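Local coordinates for SnoaL-like domain-containing protein (Novosphingobium aromaticivorans, PDB 2RFR), which is of unknown function but adopts the cystatin-like fold of the NTF2 clan, a curved sheet with helices packed on it, as in other SnoaL-like proteins, at residues L15-E20 with F125-A130; D95-R100 with A130-V135. One frame throughout, in Å; residues are numbered along the deposited sequence. Where two conformers were deposited one is given.

Interaction 1. Residues L15-E20 with F125-A130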
loop_
_atom_site.group_PDB
_atom_site.type_symbol
_atom_site.label_atom_id
_atom_site.label_comp_id
_atom_site.label_asym_id
_atom_site.label_seq_id
_atom_site.Cartn_x
_atom_site.Cartn_y
_atom_site.Cartn_z
ATOM N N LEU A 15 -1.195 13.259 12.819
ATOM C CA LEU A 15 -1.286 11.823 12.516
ATOM C C LEU A 15 -2.682 11.465 12.098
ATOM O O LEU A 15 -2.866 10.682 11.165
ATOM C CB LEU A 15 -0.826 10.954 13.676
ATOM C CG LEU A 15 0.660 10.878 13.959
ATOM C CD1 LEU A 15 0.809 9.918 15.130
ATOM C CD2 LEU A 15 1.411 10.352 12.768
ATOM N N GLU A 16 -3.687 11.994 12.784
ATOM C CA GLU A 16 -5.073 11.731 12.404
ATOM C C GLU A 16 -5.393 12.228 11.014
ATOM O O GLU A 16 -6.097 11.579 10.258
ATOM C CB GLU A 16 -6.050 12.313 13.439
ATOM C CG GLU A 16 -5.985 11.586 14.774
ATOM C CD GLU A 16 -6.743 12.321 15.860
ATOM O OE1 GLU A 16 -6.816 13.558 15.859
ATOM O OE2 GLU A 16 -7.288 11.678 16.786
ATOM N N ASP A 17 -4.909 13.396 10.686
ATOM C CA ASP A 17 -5.119 13.994 9.361
ATOM C C ASP A 17 -4.545 13.061 8.293
ATOM O O ASP A 17 -5.212 12.749 7.305
ATOM C CB ASP A 17 -4.413 15.362 9.287
ATOM C CG ASP A 17 -5.081 16.453 10.075
ATOM O OD1 ASP A 17 -6.267 16.362 10.411
ATOM O OD2 ASP A 17 -4.363 17.456 10.263
ATOM N N ARG A 18 -3.306 12.608 8.483
ATOM C CA ARG A 18 -2.649 11.770 7.509
ATOM C C ARG A 18 -3.363 10.443 7.378
ATOM O O ARG A 18 -3.528 9.935 6.262
ATOM C CB ARG A 18 -1.209 11.553 7.931
ATOM C CG ARG A 18 -0.370 12.822 7.851
ATOM C CD ARG A 18 1.054 12.627 8.423
ATOM N NE ARG A 18 1.762 11.637 7.648
ATOM C CZ ARG A 18 2.307 11.884 6.452
ATOM N NH1 ARG A 18 2.339 13.098 5.993
ATOM N NH2 ARG A 18 2.894 10.928 5.770
ATOM N N GLU A 19 -3.821 9.877 8.480
ATOM C CA GLU A 19 -4.489 8.600 8.432
ATOM C C GLU A 19 -5.851 8.742 7.741
ATOM O O GLU A 19 -6.290 7.832 7.007
ATOM C CB GLU A 19 -4.524 7.992 9.847
ATOM C CG GLU A 19 -5.359 6.782 10.029
ATOM C CD GLU A 19 -4.865 5.631 9.297
ATOM O OE1 GLU A 19 -3.712 5.609 8.892
ATOM O OE2 GLU A 19 -5.659 4.695 9.216
ATOM N N GLU A 20 -6.549 9.853 7.950
ATOM C CA GLU A 20 -7.822 10.105 7.272
ATOM C C GLU A 20 -7.648 10.237 5.791
ATOM O O GLU A 20 -8.457 9.687 5.034
ATOM C CB GLU A 20 -8.479 11.368 7.805
ATOM C CG GLU A 20 -9.842 11.319 8.258
ATOM C CD GLU A 20 -10.402 12.643 8.756
ATOM O OE1 GLU A 20 -9.990 13.157 9.818
ATOM O OE2 GLU A 20 -11.257 13.133 8.019
ATOM N N PHE A 125 -6.598 17.702 -1.225
ATOM C CA PHE A 125 -7.625 17.508 -0.205
ATOM C C PHE A 125 -7.819 18.792 0.568
ATOM O O PHE A 125 -6.927 19.632 0.660
ATOM C CB PHE A 125 -7.220 16.407 0.780
ATOM C CG PHE A 125 -6.883 15.092 0.161
ATOM C CD1 PHE A 125 -5.635 14.865 -0.289
ATOM C CD2 PHE A 125 -7.825 14.119 -0.032
ATOM C CE1 PHE A 125 -5.306 13.661 -0.892
ATOM C CE2 PHE A 125 -7.526 12.894 -0.653
ATOM C CZ PHE A 125 -6.247 12.697 -1.108
ATOM N N ARG A 126 -8.963 18.869 1.229
ATOM C CA ARG A 126 -9.155 19.921 2.220
ATOM C C ARG A 126 -9.953 19.434 3.388
ATOM O O ARG A 126 -10.741 18.528 3.307
ATOM C CB ARG A 126 -9.708 21.163 1.605
ATOM C CG ARG A 126 -11.088 21.138 1.261
ATOM C CD ARG A 126 -11.508 22.620 1.014
ATOM N NE ARG A 126 -12.872 22.612 0.606
ATOM C CZ ARG A 126 -13.339 22.774 -0.633
ATOM N NH1 ARG A 126 -12.549 23.048 -1.672
ATOM N NH2 ARG A 126 -14.649 22.710 -0.789
ATOM N N ARG A 127 -9.710 20.090 4.508
ATOM C CA ARG A 127 -10.415 19.780 5.737
ATOM C C ARG A 127 -11.766 20.427 5.639
ATOM O O ARG A 127 -11.838 21.618 5.521
ATOM C CB ARG A 127 -9.636 20.357 6.932
ATOM C CG ARG A 127 -10.166 19.875 8.282
ATOM C CD ARG A 127 -9.567 20.743 9.427
ATOM N NE ARG A 127 -8.096 20.786 9.387
ATOM C CZ ARG A 127 -7.316 19.779 9.818
ATOM N NH1 ARG A 127 -7.817 18.670 10.403
ATOM N NH2 ARG A 127 -5.998 19.888 9.729
ATOM N N THR A 128 -12.820 19.700 5.810
ATOM C CA THR A 128 -14.174 20.243 5.825
ATOM C C THR A 128 -14.724 20.007 7.199
ATOM O O THR A 128 -14.166 19.249 7.969
ATOM C CB THR A 128 -15.088 19.524 4.801
ATOM O OG1 THR A 128 -15.550 18.257 5.312
ATOM C CG2 THR A 128 -14.396 19.363 3.424
ATOM N N PRO A 129 -15.880 20.614 7.506
ATOM C CA PRO A 129 -16.478 20.336 8.818
ATOM C C PRO A 129 -16.822 18.880 9.073
ATOM O O PRO A 129 -16.896 18.479 10.242
ATOM C CB PRO A 129 -17.727 21.239 8.825
ATOM C CG PRO A 129 -17.389 22.357 7.920
ATOM C CD PRO A 129 -16.566 21.708 6.800
ATOM N N ALA A 130 -16.988 18.080 8.022
ATOM C CA ALA A 130 -17.324 16.675 8.136
ATOM C C ALA A 130 -16.076 15.777 7.956
ATOM O O ALA A 130 -16.216 14.554 7.849
ATOM C CB ALA A 130 -18.315 16.307 7.093
#

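Interaction 2. Residues D95-R100 with A130-V135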
loop_
_atom_site.group_PDB
_atom_site.type_symbol
_atom_site.label_atom_id
_atom_site.label_comp_id
_atom_site.label_asym_id
_atom_site.label_seq_id
_atom_site.Cartn_x
_atom_site.Cartn_y
_atom_site.Cartn_z
ATOM N N ASP A 95 -4.975 23.207 6.557
ATOM C CA ASP A 95 -6.288 22.658 6.233
ATOM C C ASP A 95 -6.328 22.102 4.805
ATOM O O ASP A 95 -7.409 21.808 4.327
ATOM C CB ASP A 95 -7.373 23.717 6.426
ATOM C CG ASP A 95 -7.502 24.180 7.857
ATOM O OD1 ASP A 95 -7.254 23.350 8.762
ATOM O OD2 ASP A 95 -7.858 25.364 8.066
ATOM N N THR A 96 -5.179 22.008 4.158
ATOM C CA THR A 96 -5.077 21.385 2.817
ATOM C C THR A 96 -4.035 20.280 2.865
ATOM O O THR A 96 -3.223 20.218 3.782
ATOM C CB THR A 96 -4.759 22.406 1.739
ATOM O OG1 THR A 96 -3.461 22.947 1.945
ATOM C CG2 THR A 96 -5.887 23.510 1.601
ATOM N N ALA A 97 -4.039 19.453 1.833
ATOM C CA ALA A 97 -3.061 18.397 1.722
ATOM C C ALA A 97 -2.958 17.983 0.257
ATOM O O ALA A 97 -3.850 18.213 -0.545
ATOM C CB ALA A 97 -3.457 17.168 2.564
ATOM N N THR A 98 -1.833 17.329 -0.011
ATOM C CA THR A 98 -1.523 16.747 -1.340
ATOM C C THR A 98 -1.024 15.324 -1.175
ATOM O O THR A 98 -0.236 15.066 -0.248
ATOM C CB THR A 98 -0.440 17.598 -2.057
ATOM O OG1 THR A 98 -0.854 18.983 -2.089
ATOM C CG2 THR A 98 -0.209 17.133 -3.520
ATOM N N ALA A 99 -1.419 14.422 -2.072
ATOM C CA ALA A 99 -0.893 13.067 -2.037
ATOM C C ALA A 99 -0.512 12.683 -3.440
ATOM O O ALA A 99 -1.100 13.128 -4.424
ATOM C CB ALA A 99 -1.946 12.082 -1.509
ATOM N N ARG A 100 0.454 11.799 -3.568
ATOM C CA ARG A 100 0.832 11.192 -4.825
ATOM C C ARG A 100 0.896 9.686 -4.648
ATOM O O ARG A 100 1.360 9.203 -3.619
ATOM C CB ARG A 100 2.177 11.723 -5.300
ATOM C CG ARG A 100 2.171 13.206 -5.713
ATOM C CD ARG A 100 3.585 13.756 -5.733
ATOM N NE ARG A 100 4.090 14.062 -4.383
ATOM C CZ ARG A 100 5.327 13.808 -3.926
ATOM N NH1 ARG A 100 6.265 13.262 -4.676
ATOM N NH2 ARG A 100 5.642 14.104 -2.669
ATOM N N ALA A 130 -16.988 18.080 8.022
ATOM C CA ALA A 130 -17.324 16.675 8.136
ATOM C C ALA A 130 -16.076 15.777 7.956
ATOM O O ALA A 130 -16.216 14.554 7.849
ATOM C CB ALA A 130 -18.315 16.307 7.093
ATOM N N GLY A 131 -14.890 16.376 7.910
ATOM C CA GLY A 131 -13.647 15.621 7.730
ATOM C C GLY A 131 -12.928 15.962 6.450
ATOM O O GLY A 131 -13.367 16.766 5.637
ATOM N N TRP A 132 -11.790 15.340 6.257
ATOM C CA TRP A 132 -11.041 15.532 5.036
ATOM C C TRP A 132 -11.830 14.989 3.846
ATOM O O TRP A 132 -12.442 13.937 3.921
ATOM C CB TRP A 132 -9.693 14.831 5.149
ATOM C CG TRP A 132 -8.738 15.555 6.024
ATOM C CD1 TRP A 132 -8.520 15.355 7.387
ATOM C CD2 TRP A 132 -7.847 16.596 5.644
ATOM N NE1 TRP A 132 -7.567 16.214 7.828
ATOM C CE2 TRP A 132 -7.114 16.977 6.793
ATOM C CE3 TRP A 132 -7.578 17.253 4.449
ATOM C CZ2 TRP A 132 -6.154 17.967 6.754
ATOM C CZ3 TRP A 132 -6.612 18.232 4.401
ATOM C CH2 TRP A 132 -5.924 18.601 5.555
ATOM N N ARG A 133 -11.758 15.730 2.739
ATOM C CA ARG A 133 -12.359 15.315 1.465
ATOM C C ARG A 133 -11.425 15.675 0.323
ATOM O O ARG A 133 -10.640 16.620 0.408
ATOM C CB ARG A 133 -13.706 16.035 1.241
ATOM C CG ARG A 133 -14.802 15.709 2.211
ATOM C CD ARG A 133 -15.342 14.311 2.075
ATOM N NE ARG A 133 -16.437 14.035 2.995
ATOM C CZ ARG A 133 -16.299 13.610 4.231
ATOM N NH1 ARG A 133 -15.123 13.478 4.800
ATOM N NH2 ARG A 133 -17.373 13.357 4.954
ATOM N N ALA A 134 -11.491 14.900 -0.756
ATOM C CA ALA A 134 -10.756 15.202 -1.944
ATOM C C ALA A 134 -11.289 16.446 -2.643
ATOM O O ALA A 134 -12.508 16.681 -2.704
ATOM C CB ALA A 134 -10.800 13.985 -2.926
ATOM N N VAL A 135 -10.395 17.237 -3.204
ATOM C CA VAL A 135 -10.754 18.412 -4.005
ATOM C C VAL A 135 -10.544 18.116 -5.469
ATOM O O VAL A 135 -11.469 18.206 -6.261
ATOM C CB VAL A 135 -9.964 19.634 -3.551
ATOM C CG1 VAL A 135 -10.233 20.847 -4.493
ATOM C CG2 VAL A 135 -10.311 19.965 -2.094
#

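Interaction 1. Residues L15-E20 with F125-A130
Asp17 and Arg127 join helix to strand through a two-pronged salt bridge, with the guanidinium meeting the carboxylate end-on, one nitrogen to each oxygen. Arg127 NH1 lies 2.8 Å from Asp17 OD1, which it meets on the syn side though tilted from the carboxylate plane. The second bond, from Arg127 NH2 to Asp17 OD2, measures 3.0 Å and is straighter, its N-H...O angle 166°; here the acceptor lies in the guanidinium plane, but the donor comes from above the carboxylate. The two flat groups are turned 53° against each other. The arginine chain gets there by bending at chi3 (-54°). Asp17 OD1 takes a further hydrogen bond from Trp132 NE1, so an alanine here would probably leave both the guanidinium and the indole N-H without this acceptor. Past the strand end, Ala130 N donates to Thr128 OG1 at 3.1 Å, an ST turn leading into the next strand. Around the bridge, Asp17 also touches Val92 of strand 81-93, while Phe125 packs on Ile21, Leu24 and Ile25 of helix 5-33. A long helix on a curved sheet is the NTF2-like layout; the bridge joins that helix to strand 112-128, and Leu15 and Glu19 meet Leu15 of the second subunit.

Interaction 2. Residues D95-R100 with A130-V135
Thr96 and Trp132 have CA atoms 8.6 Å apart on strands that run in the same direction but are not adjacent, strand 112-128 lying between them and antiparallel to both. Trp132 closes this distance with its indole. With CG beside the backbone N and anti to the carbonyl carbon (chi1 -75°), the six-membered ring reaches the start of strand 96-109. Its CH2 comes 3.6 Å from Asp95 C, and Thr96 O stands at the ring edge, near the ring plane, also 3.6 Å from Trp132 CH2. The apolar part is Ala97 CB against Trp132 CZ3 at 3.8 Å; the methyl approaches the ring obliquely. The five-membered end is committed as well, through the NE1 bond to Asp17. On the Trp132 backbone, Arg133 curls back so that its NH1 donates to Trp132 O at 2.9 Å, from well above the carbonyl plane. Ile21 of helix 5-33 packs on both Ala97 and Trp132, and Arg127 of the middle strand touches the indole too: the ring is wedged between sheet and helix, spanning two non-adjacent parallel strands in the helix-on-curved-sheet core of the NTF2-like fold.

How the interactions relate
Interactions 1 and 2 lie side by side, their centres about 6 Å apart, and share Ala130 in the turn between strands 112-128 and 131-141. Arg127 ties them together: while its terminal nitrogens hold the helix, its NE forms a salt bridge with Asp95 OD1 at 2.8 Å. Helix 5-33 reaches strand 131-141 separately, Glu20 OE2 lying 2.9 Å from Trp132 N in a probable hydrogen bond. Packing fills in between, with Trp132 CE3 3.4 Å from Arg126 C. Together the contacts fasten the N-terminal helix to three successive strands of the curved sheet. No ligand or active site is identified here, so the cluster reads as fold architecture.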